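Probable TonB-dependent receptor (Pseudomonas aeruginosa, PDB 4K3F) probably binds methionine in the periplasm as an NlpA-family lipoprotein, the solute-binding partner of an uptake system, and holds selenomethionine in this crystal. Local coordinates at residues V12-I17 with Y196-V201; Q42-V47 with D53-Q58; S90-K93 with L98-G101. All coordinates share one frame; numbering follows the deposited sequence. Where two conformers were deposited one is given.

Contacts 1 and 2 belong to one lobe and share its mixed six-stranded sheet, in which strands 54-59 and 198-202 are neighbours. Their centres lie about 11 Å apart and they touch directly, with Val201 O accepting a probable hydrogen bond from Asn55 N; both also reach the bound selenomethionine. Contact 3 belongs to the other lobe, in the loop between strands 86-88 and 103-107 of the five-stranded sheet, its centre about 32 Å from that of contact 1 and about 37 Å from that of contact 2. Along the chain contact 2 closes first, contact 3 follows, and 196-201 then returns to 12-17, so contact 1 spans both. The ligand pocket thus draws on sequence-distant residues, while contact 3 stays local.

Contact 1 (V12-I17 with Y196-V201); sequences VPHAEI and YVNILV. With MSE (selenomethionine), chain B.
His14 and Asn198 meet through one hydrogen bond, and the asparagine oxygen that accepts it also accepts from the ligand's amino group. Asn198 CB comes within 4.1 Å of His14 NE2. CG lies beside the backbone N, anti to the carbonyl carbon (chi1 -77°), and this sends the amide toward helix 11-26. At the tip, Asn198 OD1 accepts a hydrogen bond from His14 NE2 at 2.8 Å. The bond is nearly straight, 164° at the hydrogen, and OD1 sits in the plane of the imidazole, at its edge; ring and amide are turned 29° apart, close to coplanar. The selenomethionine N is 2.9 Å from the same Asn198 OD1, so two donors grip one oxygen. On the other branch, Asn198 ND2 gives a hydrogen bond to the ligand O at 2.8 Å and a weak one to Tyr196 O. With both ends engaged, the amide's rotation is fixed, its oxygen facing the ligand's amino group and its nitrogen the carboxylate. Glu83, Arg115 and Asn171 add further hydrogen bonds to the same ligand. His14 lines the pocket too and positions Asn198 through its N-H, completing a clamp on the amino-acid backbone that belongs to the substrate pocket of a periplasmic binding protein.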
loop_
_atom_site.group_PDB
_atom_site.type_symbol
_atom_site.label_atom_id
_atom_site.label_comp_id
_atom_site.label_asym_id
_atom_site.label_seq_id
_atom_site.Cartn_x
_atom_site.Cartn_y
_atom_site.Cartn_z
ATOM N N VAL A 12 6.784 -3.114 -7.170
ATOM C CA VAL A 12 5.808 -4.191 -7.344
ATOM C C VAL A 12 4.635 -3.941 -6.408
ATOM O O VAL A 12 4.836 -3.843 -5.208
ATOM C CB VAL A 12 6.397 -5.609 -7.041
ATOM C CG1 VAL A 12 5.358 -6.696 -7.267
ATOM C CG2 VAL A 12 7.635 -5.909 -7.867
ATOM N N PRO A 13 3.411 -3.859 -6.938
ATOM C CA PRO A 13 2.987 -3.997 -8.325
ATOM C C PRO A 13 3.087 -2.753 -9.182
ATOM O O PRO A 13 2.926 -2.850 -10.400
ATOM C CB PRO A 13 1.509 -4.391 -8.180
ATOM C CG PRO A 13 1.069 -3.632 -6.988
ATOM C CD PRO A 13 2.237 -3.789 -6.030
ATOM N N HIS A 14 3.348 -1.587 -8.568
ATOM C CA HIS A 14 3.060 -0.322 -9.234
ATOM C C HIS A 14 3.847 -0.089 -10.510
ATOM O O HIS A 14 3.281 0.242 -11.541
ATOM C CB HIS A 14 3.236 0.848 -8.253
ATOM C CG HIS A 14 2.490 0.645 -6.978
ATOM N ND1 HIS A 14 2.848 -0.309 -6.047
ATOM C CD2 HIS A 14 1.359 1.216 -6.517
ATOM C CE1 HIS A 14 1.975 -0.293 -5.055
ATOM N NE2 HIS A 14 1.062 0.628 -5.312
ATOM N N ALA A 15 5.156 -0.275 -10.459
ATOM C CA ALA A 15 5.976 -0.026 -11.646
ATOM C C ALA A 15 5.725 -1.094 -12.727
ATOM O O ALA A 15 5.791 -0.816 -13.927
ATOM C CB ALA A 15 7.455 0.073 -11.279
ATOM N N GLU A 16 5.355 -2.299 -12.303
ATOM C CA GLU A 16 5.003 -3.357 -13.258
ATOM C C GLU A 16 3.725 -2.932 -14.009
ATOM O O GLU A 16 3.649 -3.027 -15.222
ATOM C CB GLU A 16 4.810 -4.694 -12.547
ATOM C CG GLU A 16 6.056 -5.181 -11.816
ATOM C CD GLU A 16 5.963 -6.632 -11.326
ATOM O OE1 GLU A 16 4.899 -7.065 -10.872
ATOM O OE2 GLU A 16 6.998 -7.313 -11.334
ATOM N N ILE A 17 2.712 -2.509 -13.265
ATOM C CA ILE A 17 1.479 -2.021 -13.882
ATOM C C ILE A 17 1.754 -0.905 -14.872
ATOM O O ILE A 17 1.230 -0.896 -15.996
ATOM C CB ILE A 17 0.496 -1.544 -12.783
ATOM C CG1 ILE A 17 -0.026 -2.756 -11.998
ATOM C CG2 ILE A 17 -0.655 -0.728 -13.381
ATOM C CD1 ILE A 17 -0.729 -2.393 -10.690
ATOM N N TYR A 196 -8.293 1.297 1.500
ATOM C CA TYR A 196 -6.892 1.343 1.076
ATOM C C TYR A 196 -6.622 1.151 -0.421
ATOM O O TYR A 196 -5.542 0.692 -0.833
ATOM C CB TYR A 196 -6.035 0.396 1.917
ATOM C CG TYR A 196 -6.245 0.610 3.392
ATOM C CD1 TYR A 196 -5.840 1.790 4.024
ATOM C CD2 TYR A 196 -6.956 -0.319 4.153
ATOM C CE1 TYR A 196 -6.053 2.013 5.359
ATOM C CE2 TYR A 196 -7.180 -0.088 5.500
ATOM C CZ TYR A 196 -6.745 1.074 6.089
ATOM O OH TYR A 196 -6.988 1.281 7.404
ATOM N N VAL A 197 -7.547 1.614 -1.246
ATOM C CA VAL A 197 -7.273 1.636 -2.668
ATOM C C VAL A 197 -6.037 2.482 -2.936
ATOM O O VAL A 197 -5.870 3.562 -2.373
ATOM C CB VAL A 197 -8.471 2.197 -3.452
ATOM C CG1 VAL A 197 -8.152 2.352 -4.918
ATOM C CG2 VAL A 197 -9.693 1.324 -3.243
ATOM N N ASN A 198 -5.119 1.936 -3.729
ATOM C CA ASN A 198 -3.924 2.674 -4.164
ATOM C C ASN A 198 -4.265 3.620 -5.312
ATOM O O ASN A 198 -4.993 3.250 -6.232
ATOM C CB ASN A 198 -2.808 1.708 -4.575
ATOM C CG ASN A 198 -2.092 1.088 -3.356
ATOM O OD1 ASN A 198 -0.878 0.949 -3.355
ATOM N ND2 ASN A 198 -2.867 0.781 -2.268
ATOM N N ILE A 199 -3.771 4.846 -5.202
ATOM C CA ILE A 199 -4.166 5.916 -6.067
ATOM C C ILE A 199 -2.978 6.491 -6.846
ATOM O O ILE A 199 -1.858 6.601 -6.349
ATOM C CB ILE A 199 -4.799 7.051 -5.238
ATOM C CG1 ILE A 199 -3.972 7.341 -3.966
ATOM C CG2 ILE A 199 -6.200 6.630 -4.809
ATOM C CD1 ILE A 199 -4.350 8.592 -3.222
ATOM N N LEU A 200 -3.292 6.942 -8.032
ATOM C CA LEU A 200 -2.394 7.794 -8.797
ATOM C C LEU A 200 -2.522 9.190 -8.169
ATOM O O LEU A 200 -3.638 9.654 -7.975
ATOM C CB LEU A 200 -2.835 7.841 -10.237
ATOM C CG LEU A 200 -2.146 8.839 -11.151
ATOM C CD1 LEU A 200 -0.726 8.448 -11.355
ATOM C CD2 LEU A 200 -2.850 8.897 -12.506
ATOM N N VAL A 201 -1.400 9.871 -7.922
ATOM C CA VAL A 201 -1.367 11.139 -7.184
ATOM C C VAL A 201 -0.578 12.123 -8.002
ATOM O O VAL A 201 0.462 11.783 -8.610
ATOM C CB VAL A 201 -0.729 10.937 -5.760
ATOM C CG1 VAL A 201 -0.444 12.271 -5.074
ATOM C CG2 VAL A 201 -1.708 10.126 -4.938
HETATM N N MSE B 300 0.962 -0.441 -1.566
HETATM C CA MSE B 300 0.842 -0.119 -0.115
HETATM C C MSE B 300 -0.450 -0.765 0.373
HETATM O O MSE B 300 -1.473 -0.681 -0.315
HETATM O OXT MSE B 300 -0.477 -1.356 1.459
HETATM C CB MSE B 300 0.825 1.397 0.138
HETATM C CG MSE B 300 0.736 1.739 1.606
HETATM SE SE MSE B 300 0.536 3.678 1.844
HETATM C CE MSE B 300 2.240 4.250 1.264
#

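Contact 2 (Q42-V47 with D53-Q58); sequences QPNVQV and DANFFQ. With MSE (selenomethionine), chain B.
Asn44 and Gln58 face each other from opposite directions and pair amide to amide. Asn44 ND2 donates to Gln58 OE1 at 3.0 Å, almost straight at 170°, and Gln58 NE2 returns the bond to Asn44 OD1, also at 3.0 Å, in the carbonyl plane on a lone pair. Asn44 OD1 has a second donor, Asn55 ND2 at 2.9 Å, tilted from the carbonyl plane; ND2 of Asn55 also makes a weak bond to Pro43 O. Chi1 of Asn55 is 65°, which places CG between the backbone N and the carbonyl carbon and raises the amide toward the helix. All three residues are buried, and the amides of Asn44 and Gln58 bond to each other.

Beside this network stands the Phe57 ring. Pro43 CG lies over one face, 4.2 Å from the ring centroid, a CH-pi contact, while Gln58 CB sits over the opposite face. Asn44 OD1 comes up at the ring edge, 3.5 Å from Phe57 CE1. Gln58 CB in turn touches the selenomethionine CE at 3.6 Å, so the residues that hold Phe57 and Gln58 in place form a second shell behind the ligand's side-chain end. Farther along, Val47 packs its CG2 on Ala54 O at 3.4 Å.

Helix 42-47 runs nearly antiparallel to strand 54-56, 165° between their directions with the axes 7.8 Å apart. Tyr62 and Phe66 of helix 60-70 touch Asn44, and strands 3-9 and 198-202 flank strand 54-59 in the sheet.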
loop_
_atom_site.group_PDB
_atom_site.type_symbol
_atom_site.label_atom_id
_atom_site.label_comp_id
_atom_site.label_asym_id
_atom_site.label_seq_id
_atom_site.Cartn_x
_atom_site.Cartn_y
_atom_site.Cartn_z
ATOM N N GLN A 42 9.969 9.488 -0.471
ATOM C CA GLN A 42 10.529 10.204 -1.619
ATOM C C GLN A 42 9.591 10.348 -2.829
ATOM O O GLN A 42 9.649 11.392 -3.504
ATOM C CB GLN A 42 11.908 9.635 -2.036
ATOM C CG GLN A 42 12.998 9.758 -0.944
ATOM C CD GLN A 42 13.094 11.163 -0.314
ATOM O OE1 GLN A 42 13.017 11.319 0.909
ATOM N NE2 GLN A 42 13.233 12.172 -1.138
ATOM N N PRO A 43 8.731 9.355 -3.124
ATOM C CA PRO A 43 7.811 9.581 -4.267
ATOM C C PRO A 43 6.940 10.836 -4.099
ATOM O O PRO A 43 6.651 11.522 -5.107
ATOM C CB PRO A 43 7.008 8.253 -4.369
ATOM C CG PRO A 43 7.931 7.253 -3.741
ATOM C CD PRO A 43 8.609 7.979 -2.601
ATOM N N ASN A 44 6.533 11.157 -2.859
ATOM C CA ASN A 44 5.727 12.318 -2.622
ATOM C C ASN A 44 6.572 13.575 -2.654
ATOM O O ASN A 44 6.195 14.587 -3.229
ATOM C CB ASN A 44 5.014 12.187 -1.296
ATOM C CG ASN A 44 3.724 11.444 -1.404
ATOM O OD1 ASN A 44 3.170 11.305 -2.480
ATOM N ND2 ASN A 44 3.209 10.968 -0.261
ATOM N N VAL A 45 7.730 13.505 -2.010
ATOM C CA VAL A 45 8.670 14.642 -1.985
ATOM C C VAL A 45 9.051 15.040 -3.422
ATOM O O VAL A 45 9.092 16.219 -3.743
ATOM C CB VAL A 45 9.958 14.281 -1.195
ATOM C CG1 VAL A 45 10.988 15.396 -1.341
ATOM C CG2 VAL A 45 9.635 13.996 0.245
ATOM N N GLN A 46 9.291 14.058 -4.296
ATOM C CA GLN A 46 9.705 14.344 -5.675
ATOM C C GLN A 46 8.619 15.079 -6.437
ATOM O O GLN A 46 8.876 15.984 -7.234
ATOM C CB GLN A 46 10.031 13.054 -6.418
ATOM C CG GLN A 46 11.334 12.429 -5.949
ATOM C CD GLN A 46 12.560 12.949 -6.668
ATOM O OE1 GLN A 46 12.507 13.323 -7.822
ATOM N NE2 GLN A 46 13.662 12.915 -6.004
ATOM N N VAL A 47 7.368 14.713 -6.180
ATOM C CA VAL A 47 6.255 15.390 -6.868
ATOM C C VAL A 47 6.046 16.815 -6.339
ATOM O O VAL A 47 5.904 17.772 -7.113
ATOM C CB VAL A 47 4.956 14.530 -6.847
ATOM C CG1 VAL A 47 3.801 15.263 -7.547
ATOM C CG2 VAL A 47 5.179 13.231 -7.595
ATOM N N ASP A 53 6.112 14.471 -12.261
ATOM C CA ASP A 53 4.750 14.932 -12.432
ATOM C C ASP A 53 3.694 14.259 -11.487
ATOM O O ASP A 53 2.733 14.895 -11.082
ATOM C CB ASP A 53 4.285 14.672 -13.833
ATOM C CG ASP A 53 5.065 15.455 -14.914
ATOM O OD1 ASP A 53 5.388 16.653 -14.733
ATOM O OD2 ASP A 53 5.333 14.836 -15.955
ATOM N N ALA A 54 3.909 13.015 -11.146
ATOM C CA ALA A 54 2.938 12.197 -10.433
ATOM C C ALA A 54 3.611 11.013 -9.757
ATOM O O ALA A 54 4.799 10.752 -9.945
ATOM C CB ALA A 54 1.903 11.682 -11.426
ATOM N N ASN A 55 2.865 10.325 -8.915
ATOM C CA ASN A 55 3.337 9.088 -8.328
ATOM C C ASN A 55 2.212 8.061 -8.192
ATOM O O ASN A 55 1.016 8.386 -8.247
ATOM C CB ASN A 55 4.118 9.304 -7.005
ATOM C CG ASN A 55 3.263 9.860 -5.875
ATOM O OD1 ASN A 55 2.208 9.314 -5.531
ATOM N ND2 ASN A 55 3.732 10.902 -5.262
ATOM N N PHE A 56 2.631 6.832 -7.943
ATOM C CA PHE A 56 1.711 5.691 -7.837
ATOM C C PHE A 56 2.315 4.692 -6.884
ATOM O O PHE A 56 3.156 3.899 -7.255
ATOM C CB PHE A 56 1.432 5.114 -9.227
ATOM C CG PHE A 56 0.504 3.925 -9.230
ATOM C CD1 PHE A 56 -0.649 3.910 -8.462
ATOM C CD2 PHE A 56 0.759 2.834 -10.028
ATOM C CE1 PHE A 56 -1.509 2.798 -8.483
ATOM C CE2 PHE A 56 -0.106 1.733 -10.051
ATOM C CZ PHE A 56 -1.236 1.720 -9.296
ATOM N N PHE A 57 1.857 4.765 -5.631
ATOM C CA PHE A 57 2.442 3.955 -4.533
ATOM C C PHE A 57 1.635 3.922 -3.255
ATOM O O PHE A 57 1.915 3.095 -2.442
ATOM C CB PHE A 57 3.878 4.360 -4.159
ATOM C CG PHE A 57 3.958 5.546 -3.224
ATOM C CD1 PHE A 57 3.758 6.818 -3.685
ATOM C CD2 PHE A 57 4.197 5.354 -1.872
ATOM C CE1 PHE A 57 3.835 7.930 -2.808
ATOM C CE2 PHE A 57 4.272 6.432 -1.016
ATOM C CZ PHE A 57 4.084 7.708 -1.482
ATOM N N GLN A 58 0.689 4.824 -3.051
ATOM C CA GLN A 58 0.073 5.013 -1.700
ATOM C C GLN A 58 -1.434 4.925 -1.790
ATOM O O GLN A 58 -2.007 4.959 -2.898
ATOM C CB GLN A 58 0.480 6.368 -1.114
ATOM C CG GLN A 58 -0.266 7.544 -1.760
ATOM C CD GLN A 58 0.492 8.835 -1.580
ATOM O OE1 GLN A 58 0.788 9.261 -0.459
ATOM N NE2 GLN A 58 0.909 9.406 -2.679
HETATM N N MSE B 300 0.962 -0.441 -1.566
HETATM C CA MSE B 300 0.842 -0.119 -0.115
HETATM C C MSE B 300 -0.450 -0.765 0.373
HETATM O O MSE B 300 -1.473 -0.681 -0.315
HETATM O OXT MSE B 300 -0.477 -1.356 1.459
HETATM C CB MSE B 300 0.825 1.397 0.138
HETATM C CG MSE B 300 0.736 1.739 1.606
HETATM SE SE MSE B 300 0.536 3.678 1.844
HETATM C CE MSE B 300 2.240 4.250 1.264
#

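Contact 3 (S90-K93 with L98-G101); sequences SKYK and LPSG
Tyr92 reaches from one limb of a surface loop to Leu98 and Pro99 on the other, and the contact is wholly apolar apart from the phenol oxygen. A chi1 of -58° swings the tyrosine ring to the side of its own backbone N, opposite the carbonyl carbon, and the CD2-CE2 side of the ring meets the other segment. Tyr92 CD2 touches Leu98 CD2 at 4.1 Å. Nearer the tip, Tyr92 CZ packs against Pro99 CD at 3.7 Å, and Tyr92 OH rests on the same proline ring, 3.7 Å from Pro99 CG. Both partners approach the aromatic ring obliquely. Leu98 starts out pointing its CB away from Tyr92; its chi1 of -66° brings the end of the side chain nearer, and with CD1 extended (chi2 170°), CD2 is the branch turned to the tyrosine. Leu98 is buried, whereas Tyr92 and Pro99 remain partly exposed, so a buried leucine touches a partly exposed ring near the protein surface.

Among the polar neighbours, Ser89 OG bonds to Tyr92 N, and Glu97 OE1 to Lys93 N. Here an aromatic side chain packs across the irregular loop joining strands 86-88 and 103-107 of the five-stranded sheet, far from the ligand pocket.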
loop_
_atom_site.group_PDB
_atom_site.type_symbol
_atom_site.label_atom_id
_atom_site.label_comp_id
_atom_site.label_asym_id
_atom_site.label_seq_id
_atom_site.Cartn_x
_atom_site.Cartn_y
_atom_site.Cartn_z
ATOM N N SER A 90 7.210 -16.588 10.317
ATOM C CA SER A 90 8.155 -17.624 9.950
ATOM C C SER A 90 8.143 -18.753 10.978
ATOM O O SER A 90 8.783 -19.769 10.739
ATOM C CB SER A 90 9.572 -17.056 9.788
ATOM O OG SER A 90 10.101 -16.675 11.046
ATOM N N LYS A 91 7.412 -18.571 12.089
ATOM C CA LYS A 91 7.487 -19.458 13.273
ATOM C C LYS A 91 6.167 -20.158 13.620
ATOM O O LYS A 91 6.194 -21.185 14.302
ATOM C CB LYS A 91 7.946 -18.651 14.503
ATOM C CG LYS A 91 9.340 -18.054 14.353
ATOM C CD LYS A 91 9.838 -17.276 15.570
ATOM C CE LYS A 91 11.088 -16.487 15.189
ATOM N NZ LYS A 91 11.859 -15.955 16.349
ATOM N N TYR A 92 5.024 -19.597 13.195
ATOM C CA TYR A 92 3.705 -20.140 13.530
ATOM C C TYR A 92 2.838 -20.258 12.287
ATOM O O TYR A 92 2.981 -19.479 11.329
ATOM C CB TYR A 92 3.034 -19.294 14.635
ATOM C CG TYR A 92 3.884 -19.225 15.890
ATOM C CD1 TYR A 92 3.978 -20.321 16.740
ATOM C CD2 TYR A 92 4.649 -18.104 16.192
ATOM C CE1 TYR A 92 4.763 -20.293 17.875
ATOM C CE2 TYR A 92 5.472 -18.087 17.319
ATOM C CZ TYR A 92 5.513 -19.187 18.155
ATOM O OH TYR A 92 6.309 -19.201 19.278
ATOM N N LYS A 93 1.947 -21.252 12.295
ATOM C CA LYS A 93 1.130 -21.622 11.142
ATOM C C LYS A 93 -0.305 -21.061 11.224
ATOM O O LYS A 93 -0.959 -20.887 10.213
ATOM C CB LYS A 93 1.063 -23.151 11.056
ATOM N N LEU A 98 0.078 -18.485 18.514
ATOM C CA LEU A 98 0.929 -17.392 19.026
ATOM C C LEU A 98 1.047 -17.544 20.540
ATOM O O LEU A 98 0.066 -17.770 21.223
ATOM C CB LEU A 98 0.339 -16.030 18.706
ATOM C CG LEU A 98 0.263 -15.600 17.238
ATOM C CD1 LEU A 98 -0.571 -14.334 17.138
ATOM C CD2 LEU A 98 1.663 -15.385 16.677
ATOM N N PRO A 99 2.255 -17.430 21.069
ATOM C CA PRO A 99 2.446 -17.591 22.488
ATOM C C PRO A 99 2.037 -16.330 23.264
ATOM O O PRO A 99 1.891 -15.236 22.689
ATOM C CB PRO A 99 3.956 -17.806 22.587
ATOM C CG PRO A 99 4.490 -16.917 21.507
ATOM C CD PRO A 99 3.497 -17.053 20.387
ATOM N N SER A 100 1.874 -16.479 24.571
ATOM C CA SER A 100 1.765 -15.345 25.469
ATOM C C SER A 100 3.001 -14.493 25.305
ATOM O O SER A 100 4.102 -15.018 25.221
ATOM C CB SER A 100 1.672 -15.825 26.927
ATOM O OG SER A 100 1.657 -14.731 27.836
ATOM N N GLY A 101 2.830 -13.174 25.247
ATOM C CA GLY A 101 3.950 -12.264 25.039
ATOM C C GLY A 101 4.548 -12.257 23.618
ATOM O O GLY A 101 5.641 -11.735 23.403
#